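PDB 6BZN: halogenase PltM from Pseudomonas fluorescens, which halogenates phenolic compounds, with chloride, bromide or iodide as the halogen source, and probably relies on FAD as its cofactor. Local coordinates for residues A[35-40]-A[148-153]; A[49-54]-A[154-159]; A[111-116]-A[247-252]; A[255-260]-A[402-407]. One frame throughout, in Å; residues are numbered along the deposited sequence.

Contact 1: A[35-40]-A[148-153]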
loop_
_atom_site.group_PDB
_atom_site.type_symbol
_atom_site.label_atom_id
_atom_site.label_comp_id
_atom_site.label_asym_id
_atom_site.label_seq_id
_atom_site.Cartn_x
_atom_site.Cartn_y
_atom_site.Cartn_z
ATOM N N GLY A 35 -9.573 6.717 -7.581
ATOM C CA GLY A 35 -10.651 7.561 -8.126
ATOM C C GLY A 35 -11.656 6.758 -8.934
ATOM O O GLY A 35 -12.871 6.965 -8.833
ATOM N N ALA A 36 -11.142 5.820 -9.720
ATOM C CA ALA A 36 -11.975 4.979 -10.558
ATOM C C ALA A 36 -12.901 4.072 -9.746
ATOM O O ALA A 36 -14.078 3.954 -10.060
ATOM C CB ALA A 36 -11.119 4.137 -11.475
ATOM N N LEU A 37 -12.369 3.404 -8.726
ATOM C CA LEU A 37 -13.216 2.525 -7.917
ATOM C C LEU A 37 -14.253 3.302 -7.112
ATOM O O LEU A 37 -15.402 2.861 -7.000
ATOM C CB LEU A 37 -12.386 1.641 -6.994
ATOM C CG LEU A 37 -11.487 0.644 -7.711
ATOM C CD1 LEU A 37 -10.717 -0.147 -6.656
ATOM C CD2 LEU A 37 -12.261 -0.289 -8.621
ATOM N N THR A 38 -13.840 4.433 -6.546
ATOM C CA THR A 38 -14.763 5.358 -5.899
ATOM C C THR A 38 -15.884 5.763 -6.852
ATOM O O THR A 38 -17.069 5.698 -6.492
ATOM C CB THR A 38 -14.031 6.595 -5.354
ATOM O OG1 THR A 38 -12.975 6.164 -4.480
ATOM C CG2 THR A 38 -14.987 7.494 -4.605
ATOM N N GLY A 39 -15.522 6.131 -8.074
ATOM C CA GLY A 39 -16.517 6.569 -9.049
ATOM C C GLY A 39 -17.452 5.448 -9.448
ATOM O O GLY A 39 -18.653 5.667 -9.616
ATOM N N ALA A 40 -16.906 4.241 -9.584
ATOM C CA ALA A 40 -17.716 3.113 -9.971
ATOM C C ALA A 40 -18.774 2.795 -8.921
ATOM O O ALA A 40 -19.941 2.636 -9.257
ATOM C CB ALA A 40 -16.855 1.901 -10.225
ATOM N N LEU A 148 -10.755 2.316 -14.469
ATOM C CA LEU A 148 -11.526 3.429 -15.032
ATOM C C LEU A 148 -12.645 2.914 -15.937
ATOM O O LEU A 148 -13.745 3.459 -15.938
ATOM C CB LEU A 148 -10.643 4.393 -15.812
ATOM C CG LEU A 148 -11.365 5.623 -16.384
ATOM C CD1 LEU A 148 -12.047 6.442 -15.292
ATOM C CD2 LEU A 148 -10.372 6.492 -17.124
ATOM N N MET A 149 -12.362 1.885 -16.720
ATOM C CA MET A 149 -13.397 1.306 -17.572
ATOM C C MET A 149 -14.581 0.791 -16.741
ATOM O O MET A 149 -15.734 0.950 -17.156
ATOM C CB MET A 149 -12.845 0.217 -18.473
ATOM C CG MET A 149 -11.835 0.708 -19.490
ATOM S SD MET A 149 -11.040 -0.702 -20.298
ATOM C CE MET A 149 -9.610 0.101 -21.031
ATOM N N ILE A 150 -14.318 0.225 -15.561
ATOM C CA ILE A 150 -15.417 -0.173 -14.659
ATOM C C ILE A 150 -16.318 1.032 -14.368
ATOM O O ILE A 150 -17.541 0.951 -14.501
ATOM C CB ILE A 150 -14.940 -0.752 -13.306
ATOM C CG1 ILE A 150 -14.054 -1.986 -13.528
ATOM C CG2 ILE A 150 -16.157 -1.121 -12.451
ATOM C CD1 ILE A 150 -13.485 -2.611 -12.272
ATOM N N ALA A 151 -15.704 2.138 -13.955
ATOM C CA ALA A 151 -16.452 3.352 -13.613
ATOM C C ALA A 151 -17.275 3.878 -14.786
ATOM O O ALA A 151 -18.454 4.226 -14.626
ATOM C CB ALA A 151 -15.513 4.429 -13.133
ATOM N N LEU A 152 -16.644 3.940 -15.956
ATOM C CA LEU A 152 -17.310 4.457 -17.162
ATOM C C LEU A 152 -18.527 3.615 -17.547
ATOM O O LEU A 152 -19.572 4.144 -17.945
ATOM C CB LEU A 152 -16.322 4.495 -18.337
ATOM C CG LEU A 152 -15.211 5.533 -18.206
ATOM C CD1 LEU A 152 -14.106 5.320 -19.240
ATOM C CD2 LEU A 152 -15.790 6.926 -18.344
ATOM N N LYS A 153 -18.379 2.302 -17.434
ATOM C CA LYS A 153 -19.468 1.378 -17.779
ATOM C C LYS A 153 -20.644 1.472 -16.806
ATOM O O LYS A 153 -21.768 1.097 -17.149
ATOM C CB LYS A 153 -18.949 -0.055 -17.862
ATOM C CG LYS A 153 -18.038 -0.288 -19.062
ATOM C CD LYS A 153 -17.604 -1.740 -19.207
ATOM C CE LYS A 153 -16.761 -2.211 -18.040
ATOM N NZ LYS A 153 -16.438 -3.650 -18.188
#

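Contact 2: A[49-54]-A[154-159]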
loop_
_atom_site.group_PDB
_atom_site.type_symbol
_atom_site.label_atom_id
_atom_site.label_comp_id
_atom_site.label_asym_id
_atom_site.label_seq_id
_atom_site.Cartn_x
_atom_site.Cartn_y
_atom_site.Cartn_z
ATOM N N VAL A 49 -21.643 11.131 -11.170
ATOM C CA VAL A 49 -20.251 11.327 -10.763
ATOM C C VAL A 49 -19.451 11.867 -11.928
ATOM O O VAL A 49 -19.658 11.428 -13.060
ATOM C CB VAL A 49 -19.670 9.980 -10.305
ATOM C CG1 VAL A 49 -18.195 10.102 -10.009
ATOM C CG2 VAL A 49 -20.431 9.490 -9.075
ATOM N N LEU A 50 -18.544 12.800 -11.639
ATOM C CA LEU A 50 -17.601 13.329 -12.611
ATOM C C LEU A 50 -16.193 13.116 -12.084
ATOM O O LEU A 50 -15.845 13.613 -10.994
ATOM C CB LEU A 50 -17.816 14.820 -12.844
ATOM C CG LEU A 50 -16.834 15.480 -13.825
ATOM C CD1 LEU A 50 -16.895 14.810 -15.199
ATOM C CD2 LEU A 50 -17.123 16.971 -13.925
ATOM N N ILE A 51 -15.396 12.379 -12.855
ATOM C CA ILE A 51 -14.000 12.158 -12.550
ATOM C C ILE A 51 -13.151 13.092 -13.406
ATOM O O ILE A 51 -13.268 13.080 -14.634
ATOM C CB ILE A 51 -13.602 10.692 -12.814
ATOM C CG1 ILE A 51 -14.459 9.758 -11.964
ATOM C CG2 ILE A 51 -12.125 10.467 -12.533
ATOM C CD1 ILE A 51 -14.286 8.296 -12.304
ATOM N N LEU A 52 -12.291 13.870 -12.758
ATOM C CA LEU A 52 -11.401 14.832 -13.426
ATOM C C LEU A 52 -9.970 14.420 -13.233
ATOM O O LEU A 52 -9.599 14.085 -12.127
ATOM C CB LEU A 52 -11.569 16.209 -12.797
ATOM C CG LEU A 52 -12.953 16.828 -12.899
ATOM C CD1 LEU A 52 -12.981 18.151 -12.144
ATOM C CD2 LEU A 52 -13.379 17.007 -14.356
ATOM N N ASP A 53 -9.156 14.450 -14.289
ATOM C CA ASP A 53 -7.726 14.167 -14.149
ATOM C C ASP A 53 -6.923 15.044 -15.095
ATOM O O ASP A 53 -7.294 15.183 -16.268
ATOM C CB ASP A 53 -7.432 12.693 -14.461
ATOM C CG ASP A 53 -6.110 12.201 -13.839
ATOM O OD1 ASP A 53 -5.168 13.014 -13.648
ATOM O OD2 ASP A 53 -6.021 10.987 -13.530
ATOM N N SER A 54 -5.820 15.596 -14.597
ATOM C CA SER A 54 -4.906 16.377 -15.440
ATOM C C SER A 54 -4.074 15.466 -16.332
ATOM O O SER A 54 -3.592 15.887 -17.385
ATOM C CB SER A 54 -3.997 17.282 -14.606
ATOM O OG SER A 54 -3.212 16.515 -13.714
ATOM N N HIS A 154 -20.381 1.950 -15.593
ATOM C CA HIS A 154 -21.433 2.200 -14.610
ATOM C C HIS A 154 -21.998 3.611 -14.643
ATOM O O HIS A 154 -22.840 3.940 -13.818
ATOM C CB HIS A 154 -20.943 1.848 -13.215
ATOM C CG HIS A 154 -20.884 0.383 -12.977
ATOM N ND1 HIS A 154 -19.774 -0.370 -13.279
ATOM C CD2 HIS A 154 -21.818 -0.482 -12.518
ATOM C CE1 HIS A 154 -20.016 -1.635 -12.994
ATOM N NE2 HIS A 154 -21.247 -1.728 -12.524
ATOM N N GLY A 155 -21.566 4.438 -15.593
ATOM C CA GLY A 155 -22.156 5.762 -15.786
ATOM C C GLY A 155 -21.398 6.951 -15.232
ATOM O O GLY A 155 -21.848 8.088 -15.409
ATOM N N ALA A 156 -20.247 6.732 -14.584
ATOM C CA ALA A 156 -19.399 7.844 -14.178
ATOM C C ALA A 156 -18.897 8.568 -15.430
ATOM O O ALA A 156 -18.545 7.921 -16.419
ATOM C CB ALA A 156 -18.223 7.355 -13.339
ATOM N N GLU A 157 -18.934 9.899 -15.413
ATOM C CA GLU A 157 -18.319 10.702 -16.470
ATOM C C GLU A 157 -16.864 10.950 -16.110
ATOM O O GLU A 157 -16.532 11.079 -14.933
ATOM C CB GLU A 157 -19.058 12.025 -16.667
ATOM C CG GLU A 157 -18.509 12.885 -17.804
ATOM C CD GLU A 157 -19.226 14.222 -17.965
ATOM O OE1 GLU A 157 -20.418 14.318 -17.545
ATOM O OE2 GLU A 157 -18.577 15.161 -18.518
ATOM N N SER A 158 -16.013 11.015 -17.130
ATOM C CA SER A 158 -14.578 11.229 -16.963
ATOM C C SER A 158 -14.101 12.261 -17.976
ATOM O O SER A 158 -14.461 12.169 -19.148
ATOM C CB SER A 158 -13.819 9.931 -17.185
ATOM O OG SER A 158 -12.426 10.162 -17.242
ATOM N N ARG A 159 -13.323 13.235 -17.509
ATOM C CA ARG A 159 -12.609 14.178 -18.369
ATOM C C ARG A 159 -11.141 14.080 -18.003
ATOM O O ARG A 159 -10.756 14.357 -16.853
ATOM C CB ARG A 159 -13.105 15.606 -18.183
ATOM C CG ARG A 159 -14.595 15.754 -18.391
ATOM C CD ARG A 159 -15.043 17.207 -18.372
ATOM N NE ARG A 159 -16.477 17.299 -18.104
ATOM C CZ ARG A 159 -17.186 18.427 -18.058
ATOM N NH1 ARG A 159 -16.617 19.604 -18.275
ATOM N NH2 ARG A 159 -18.484 18.362 -17.786
HETATM O O HOH W 1 -22.320 8.758 -12.540
#

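Contact 3: A[111-116]-A[247-252]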
loop_
_atom_site.group_PDB
_atom_site.type_symbol
_atom_site.label_atom_id
_atom_site.label_comp_id
_atom_site.label_asym_id
_atom_site.label_seq_id
_atom_site.Cartn_x
_atom_site.Cartn_y
_atom_site.Cartn_z
ATOM N N SER A 111 9.384 -11.589 0.671
ATOM C CA SER A 111 10.665 -12.148 1.068
ATOM C C SER A 111 11.639 -11.014 1.363
ATOM O O SER A 111 11.558 -9.925 0.770
ATOM C CB SER A 111 11.227 -13.072 -0.008
ATOM O OG SER A 111 11.449 -12.374 -1.214
ATOM N N PHE A 112 12.548 -11.282 2.296
ATOM C CA PHE A 112 13.505 -10.293 2.769
ATOM C C PHE A 112 14.878 -10.928 2.807
ATOM O O PHE A 112 15.031 -11.968 3.432
ATOM C CB PHE A 112 13.119 -9.792 4.166
ATOM C CG PHE A 112 11.744 -9.181 4.228
ATOM C CD1 PHE A 112 10.623 -9.978 4.414
ATOM C CD2 PHE A 112 11.565 -7.819 4.048
ATOM C CE1 PHE A 112 9.355 -9.420 4.446
ATOM C CE2 PHE A 112 10.298 -7.256 4.070
ATOM C CZ PHE A 112 9.192 -8.050 4.281
ATOM N N ALA A 113 15.858 -10.327 2.128
ATOM C CA ALA A 113 17.243 -10.784 2.154
ATOM C C ALA A 113 18.106 -9.639 2.646
ATOM O O ALA A 113 18.016 -8.520 2.125
ATOM C CB ALA A 113 17.682 -11.214 0.769
ATOM N N TRP A 114 18.921 -9.907 3.670
ATOM C CA TRP A 114 19.688 -8.872 4.363
ATOM C C TRP A 114 21.133 -8.860 3.867
ATOM O O TRP A 114 21.698 -9.912 3.505
ATOM C CB TRP A 114 19.623 -9.100 5.880
ATOM C CG TRP A 114 20.364 -8.095 6.721
ATOM C CD1 TRP A 114 19.889 -6.905 7.209
ATOM C CD2 TRP A 114 21.710 -8.197 7.168
ATOM N NE1 TRP A 114 20.861 -6.265 7.931
ATOM C CE2 TRP A 114 21.987 -7.040 7.934
ATOM C CE3 TRP A 114 22.711 -9.165 7.015
ATOM C CZ2 TRP A 114 23.226 -6.823 8.540
ATOM C CZ3 TRP A 114 23.951 -8.949 7.618
ATOM C CH2 TRP A 114 24.196 -7.784 8.367
ATOM N N HIS A 115 21.721 -7.676 3.844
ATOM C CA HIS A 115 23.086 -7.451 3.346
ATOM C C HIS A 115 23.791 -6.438 4.195
ATOM O O HIS A 115 23.151 -5.667 4.911
ATOM C CB HIS A 115 23.065 -6.916 1.932
ATOM C CG HIS A 115 22.195 -7.704 1.027
ATOM N ND1 HIS A 115 22.651 -8.788 0.318
ATOM C CD2 HIS A 115 20.873 -7.611 0.772
ATOM C CE1 HIS A 115 21.654 -9.310 -0.369
ATOM N NE2 HIS A 115 20.563 -8.619 -0.099
ATOM N N GLN A 116 25.110 -6.419 4.101
ATOM C CA GLN A 116 25.888 -5.385 4.738
ATOM C C GLN A 116 27.094 -5.056 3.903
ATOM O O GLN A 116 27.632 -5.915 3.198
ATOM C CB GLN A 116 26.297 -5.777 6.163
ATOM C CG GLN A 116 27.430 -6.780 6.278
ATOM C CD GLN A 116 28.014 -6.840 7.681
ATOM O OE1 GLN A 116 28.144 -7.908 8.231
ATOM N NE2 GLN A 116 28.336 -5.683 8.264
ATOM N N SER A 247 7.813 -13.731 -5.555
ATOM C CA SER A 247 7.548 -13.010 -4.326
ATOM C C SER A 247 7.876 -11.538 -4.524
ATOM O O SER A 247 8.580 -11.165 -5.467
ATOM C CB SER A 247 8.412 -13.570 -3.192
ATOM O OG SER A 247 9.735 -13.057 -3.236
ATOM N N THR A 248 7.372 -10.710 -3.629
ATOM C CA THR A 248 7.865 -9.348 -3.497
ATOM C C THR A 248 9.146 -9.412 -2.675
ATOM O O THR A 248 9.103 -9.618 -1.469
ATOM C CB THR A 248 6.847 -8.479 -2.775
ATOM O OG1 THR A 248 5.568 -8.646 -3.407
ATOM C CG2 THR A 248 7.260 -7.007 -2.764
ATOM N N LEU A 249 10.273 -9.224 -3.342
ATOM C CA LEU A 249 11.578 -9.403 -2.739
ATOM C C LEU A 249 12.102 -8.057 -2.264
ATOM O O LEU A 249 12.133 -7.088 -3.041
ATOM C CB LEU A 249 12.514 -10.049 -3.754
ATOM C CG LEU A 249 14.016 -10.065 -3.518
ATOM C CD1 LEU A 249 14.363 -10.709 -2.187
ATOM C CD2 LEU A 249 14.671 -10.802 -4.680
ATOM N N HIS A 250 12.504 -8.021 -0.993
ATOM C CA HIS A 250 13.031 -6.839 -0.334
ATOM C C HIS A 250 14.480 -7.128 0.034
ATOM O O HIS A 250 14.737 -7.991 0.881
ATOM C CB HIS A 250 12.264 -6.576 0.970
ATOM C CG HIS A 250 10.781 -6.427 0.809
ATOM N ND1 HIS A 250 9.951 -7.481 0.499
ATOM C CD2 HIS A 250 9.971 -5.356 0.991
ATOM C CE1 HIS A 250 8.698 -7.057 0.453
ATOM N NE2 HIS A 250 8.684 -5.769 0.745
ATOM N N HIS A 251 15.421 -6.441 -0.606
ATOM C CA HIS A 251 16.822 -6.502 -0.208
ATOM C C HIS A 251 17.029 -5.381 0.783
ATOM O O HIS A 251 16.852 -4.213 0.428
ATOM C CB HIS A 251 17.727 -6.292 -1.405
ATOM C CG HIS A 251 17.762 -7.454 -2.327
ATOM N ND1 HIS A 251 18.259 -8.680 -1.955
ATOM C CD2 HIS A 251 17.374 -7.581 -3.615
ATOM C CE1 HIS A 251 18.175 -9.517 -2.970
ATOM N NE2 HIS A 251 17.650 -8.867 -3.988
ATOM N N ILE A 252 17.364 -5.731 2.023
ATOM C CA ILE A 252 17.414 -4.759 3.110
ATOM C C ILE A 252 18.850 -4.619 3.609
ATOM O O ILE A 252 19.651 -5.570 3.550
ATOM C CB ILE A 252 16.425 -5.109 4.249
ATOM C CG1 ILE A 252 16.699 -6.513 4.827
ATOM C CG2 ILE A 252 14.998 -5.052 3.721
ATOM C CD1 ILE A 252 15.971 -6.826 6.123
#

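Contact 4: A[255-260]-A[402-407]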
loop_
_atom_site.group_PDB
_atom_site.type_symbol
_atom_site.label_atom_id
_atom_site.label_comp_id
_atom_site.label_asym_id
_atom_site.label_seq_id
_atom_site.Cartn_x
_atom_site.Cartn_y
_atom_site.Cartn_z
ATOM N N GLU A 255 20.949 1.298 5.708
ATOM C CA GLU A 255 20.513 2.649 5.317
ATOM C C GLU A 255 19.293 2.674 4.406
ATOM O O GLU A 255 18.839 3.747 4.000
ATOM C CB GLU A 255 21.674 3.446 4.677
ATOM C CG GLU A 255 22.117 3.024 3.281
ATOM C CD GLU A 255 23.136 1.892 3.248
ATOM O OE1 GLU A 255 23.349 1.219 4.275
ATOM O OE2 GLU A 255 23.738 1.664 2.178
ATOM N N GLY A 256 18.752 1.507 4.079
ATOM C CA GLY A 256 17.695 1.454 3.092
ATOM C C GLY A 256 17.318 0.084 2.606
ATOM O O GLY A 256 17.674 -0.935 3.197
ATOM N N TRP A 257 16.584 0.069 1.506
ATOM C CA TRP A 257 16.170 -1.181 0.901
ATOM C C TRP A 257 15.855 -1.026 -0.576
ATOM O O TRP A 257 15.660 0.095 -1.072
ATOM C CB TRP A 257 14.979 -1.762 1.657
ATOM C CG TRP A 257 13.658 -1.079 1.466
ATOM C CD1 TRP A 257 13.237 0.102 2.031
ATOM C CD2 TRP A 257 12.551 -1.574 0.700
ATOM N NE1 TRP A 257 11.943 0.367 1.644
ATOM C CE2 TRP A 257 11.497 -0.649 0.835
ATOM C CE3 TRP A 257 12.353 -2.710 -0.101
ATOM C CZ2 TRP A 257 10.263 -0.822 0.185
ATOM C CZ3 TRP A 257 11.139 -2.892 -0.714
ATOM C CH2 TRP A 257 10.103 -1.948 -0.579
ATOM N N LEU A 258 15.834 -2.161 -1.265
ATOM C CA LEU A 258 15.529 -2.226 -2.686
ATOM C C LEU A 258 14.516 -3.345 -2.943
ATOM O O LEU A 258 14.633 -4.460 -2.391
ATOM C CB LEU A 258 16.820 -2.417 -3.503
ATOM C CG LEU A 258 16.721 -2.672 -5.019
ATOM C CD1 LEU A 258 17.956 -2.176 -5.768
ATOM C CD2 LEU A 258 16.510 -4.157 -5.331
ATOM N N TRP A 259 13.535 -3.060 -3.792
ATOM C CA TRP A 259 12.543 -4.057 -4.182
ATOM C C TRP A 259 12.825 -4.637 -5.556
ATOM O O TRP A 259 13.295 -3.926 -6.441
ATOM C CB TRP A 259 11.124 -3.483 -4.114
ATOM C CG TRP A 259 10.582 -2.596 -5.261
ATOM C CD1 TRP A 259 10.341 -2.959 -6.560
ATOM C CD2 TRP A 259 10.121 -1.245 -5.141
ATOM N NE1 TRP A 259 9.768 -1.910 -7.256
ATOM C CE2 TRP A 259 9.629 -0.846 -6.410
ATOM C CE3 TRP A 259 10.075 -0.325 -4.080
ATOM C CZ2 TRP A 259 9.100 0.433 -6.650
ATOM C CZ3 TRP A 259 9.558 0.960 -4.327
ATOM C CH2 TRP A 259 9.086 1.321 -5.597
ATOM N N VAL A 260 12.512 -5.929 -5.700
ATOM C CA VAL A 260 12.480 -6.627 -6.969
ATOM C C VAL A 260 11.076 -7.234 -7.073
ATOM O O VAL A 260 10.713 -8.155 -6.320
ATOM C CB VAL A 260 13.579 -7.708 -7.054
ATOM C CG1 VAL A 260 13.578 -8.377 -8.420
ATOM C CG2 VAL A 260 14.948 -7.099 -6.771
ATOM N N CYS A 402 10.221 1.851 12.579
ATOM C CA CYS A 402 10.822 0.768 13.381
ATOM C C CYS A 402 11.462 -0.316 12.493
ATOM O O CYS A 402 12.491 -0.879 12.861
ATOM C CB CYS A 402 9.797 0.178 14.346
ATOM S SG CYS A 402 9.284 1.368 15.618
ATOM N N SER A 403 10.875 -0.586 11.325
ATOM C CA SER A 403 11.450 -1.531 10.383
ATOM C C SER A 403 12.802 -1.066 9.844
ATOM O O SER A 403 13.740 -1.849 9.771
ATOM C CB SER A 403 10.497 -1.783 9.216
ATOM O OG SER A 403 9.307 -2.397 9.660
ATOM N N TYR A 404 12.891 0.202 9.453
ATOM C CA TYR A 404 14.158 0.741 8.957
ATOM C C TYR A 404 15.280 0.621 10.022
ATOM O O TYR A 404 16.430 0.425 9.676
ATOM C CB TYR A 404 14.009 2.192 8.504
ATOM C CG TYR A 404 13.623 2.400 7.046
ATOM C CD1 TYR A 404 12.299 2.342 6.632
ATOM C CD2 TYR A 404 14.589 2.693 6.080
ATOM C CE1 TYR A 404 11.951 2.574 5.305
ATOM C CE2 TYR A 404 14.239 2.921 4.757
ATOM C CZ TYR A 404 12.915 2.867 4.369
ATOM O OH TYR A 404 12.567 3.114 3.042
ATOM N N GLU A 405 14.940 0.745 11.303
ATOM C CA GLU A 405 15.931 0.531 12.367
ATOM C C GLU A 405 16.308 -0.952 12.453
ATOM O O GLU A 405 17.479 -1.289 12.627
ATOM C CB GLU A 405 15.402 1.024 13.707
ATOM C CG GLU A 405 16.382 0.898 14.869
ATOM C CD GLU A 405 17.626 1.764 14.734
ATOM O OE1 GLU A 405 17.620 2.775 13.993
ATOM O OE2 GLU A 405 18.624 1.425 15.405
ATOM N N ALA A 406 15.318 -1.830 12.319
ATOM C CA ALA A 406 15.562 -3.268 12.306
ATOM C C ALA A 406 16.402 -3.747 11.113
ATOM O O ALA A 406 16.947 -4.853 11.172
ATOM C CB ALA A 406 14.253 -4.033 12.354
ATOM N N PHE A 407 16.497 -2.955 10.042
ATOM C CA PHE A 407 17.391 -3.277 8.929
ATOM C C PHE A 407 18.874 -3.385 9.322
ATOM O O PHE A 407 19.668 -3.890 8.531
ATOM C CB PHE A 407 17.344 -2.218 7.809
ATOM C CG PHE A 407 16.041 -2.106 7.035
ATOM C CD1 PHE A 407 15.004 -3.044 7.113
ATOM C CD2 PHE A 407 15.899 -1.040 6.146
ATOM C CE1 PHE A 407 13.835 -2.878 6.354
ATOM C CE2 PHE A 407 14.752 -0.882 5.384
ATOM C CZ PHE A 407 13.711 -1.791 5.492
#

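Contact 1: A[35-40]-A[148-153]
A36 and A40 face L148, I150 and A151 where two helix segments run nearly parallel, their axes 7.8 Å apart at closest and 23° apart in direction. An approach this near calls for small residues, and A36, G39, A40 and A151 supply them. The methyl of A36 fits against the backbone of the opposite helix, with A36 CB 3.5 Å from L148 N. In return, A151 CB comes down on the backbone of segment 35-40 and stands 3.4 Å from A36 O, a carbonyl already bonded within its own helix to A40 N. A40 nestles one turn on, its CB 3.7 Å from A151 CA and 3.8 Å from I150 CG2. The torsion of I150 sends its two branches to different neighbours: CG2, anti to the backbone N (CG1 at chi1 -59°), meets A40, while the longer arm ends with CD1 at 4.5 Å from L37 CD2. At G39 a side chain would point at the A151 methyl, so a residue this small suits the close approach. Around this seam, L37 also touches I86 and F358, and I150 reaches I83, so larger apolar groups close its flank. Helix 33-44 opens with I33 and A34, which bind FAD in this protein, and G35 fits the last glycine of a Rossmann-type GxGxxG pattern. No hydrogen bond links the two segments; the contact is one of van der Waals fit, methyl against backbone, which lets helix 140-153 lie close beside the helix that carries the FAD-binding residues.

Contact 2: A[49-54]-A[154-159]
Parallel strand pairing joins L50, I51 and L52 to E157, S158 and R159 at one margin of the five-stranded parallel sheet, whose strand order 3-2-1-4-5 is that of a Rossmann-type fold. Four backbone bonds hold the register: E157 N to V49 O, I51 N to E157 O, R159 N to I51 O, and D53 N to R159 O. L50, its CG anti to the backbone N (chi1 178°), lies alongside E157, with L50 CD1 3.6 Å from E157 CG, while its CD2 rests over one face of the R159 guanidinium. The arginine closes a salt bridge, R159 NE to E157 OE2 at 3.0 Å, approaching on the anti side and 34° out of the carboxylate plane. Y24 bonds both E157 OE1 and R159 NH2, tying the ion pair to strand 24-29. D53, past the strand end, binds FAD; its OD2 is held by R59 and S31. Glycine suits position 155, where helix 140-153 ends in a Schellman motif, because at its positive phi a CB would jam against the preceding carbonyl O. Strand 24-29 flanks the other edge of 49-52; I51 and A156 pack on A151 of helix 140-153, and V49 on L42 of helix 33-44.

Contact 3: A[111-116]-A[247-252]
F112 lays its ring over H250 where strands 109-114 and 248-253 pair in parallel, joined by S111 N to T248 O, A113 N to H250 O, I252 N to A113 O and H115 N to I252 O. The two rings form an offset stack, centroids 4.3 Å apart and planes 23° from parallel, with F112 CE2 seated 3.4 Å from H250 CG. W257 meets the imidazole beside its CD2 edge. H250 ND1 reaches S111 O at 2.9 Å in the ring plane, while H250 N bonds the same oxygen from the opposite face of the carbonyl. A leucine in place of H250 would probably leave F112 without a flat partner to stack on and deprive S111 O of one of its two donors. Further along that face, I252 is a bump lodged against W114: I252 CG1, set between the backbone N and carbonyl carbon (chi1 58°), lies 4.0 Å from W114 CD1. On the reverse face, the small A113 leaves room for H251, whose ND1 is 3.8 Å from A113 CB and 3.0 Å from H115 NE2, a hydrogen bond that either ring could donate. S111 OG tucks in beside L249 and donates to S247 OG at 2.7 Å; S247 OG bonds L244 O. Histidines and serines thus suit this buried seam because each can pack and still find a polar mate: H115 ND1 bonds S121, and H251 NE2 bonds H308.

Contact 4: A[255-260]-A[402-407]
W257 turns the pyrrole edge of its indole to Y404 and meets F407 obliquely, and these three rings form a buried aromatic cluster between strand 256-262 and the end of helix 383-406. The phenol comes to that edge in the indole plane: Y404 CZ is 3.6 Å from W257 CD1, with the rings steeply inclined at 73°. F407 offers its own edge, CE2 standing 3.8 Å from W257 CD1. The same CE2 sits over a face of the Y404 ring, so the two helix-end aromatics brace each other as well as the indole. G256 completes the first shell. Its CA lies 4.1 Å from Y404 CE2, its O is 3.4 Å from F407 CD2, and its extended backbone (phi 169°) is one that glycine adopts readily. A chi1 of 73° places W257 CG between its backbone N and carbonyl carbon, directing the indole toward the helix. Further out, D347 fixes the polar ends, its OD1 bonding W257 NE1 and its OD2 bonding Y404 OH. W413 meets the F407 ring, and F407 O takes a bond from W114 NE1. With an alanine in place of W257, D347 OD1 is likely to lose its indole partner and a gap to open beside Y404 and F407. FAD-binding S351 and A65 are each about 8 Å from W257, side chain to side chain. Aromatic residues suit this site because flat carbon surfaces fill it while the indole N-H and phenol hydroxyl share one carboxylate, adding directional bonds to an otherwise apolar junction.

Overall arrangement
All four contacts are buried, but they fall into two groups on opposite sides of the chain's centre, with contacts 1 and 3 about 35 Å apart between centres. Contacts 1 and 2 adjoin in the Rossmann-type part and share a plan: each helix of contact 1 is followed in the chain by a strand of contact 2. There, alanine-lined helix packing contrasts with a backbone-bonded sheet margin, where partly exposed charged groups appear. Contacts 3 and 4 meet at neighbouring strands 248-253 and 256-262 of the mixed sheet. Both are rich in aromatics, yet contact 3 has a ladder of backbone bonds, whereas contact 4 joins sheet to helix end mainly through side chains.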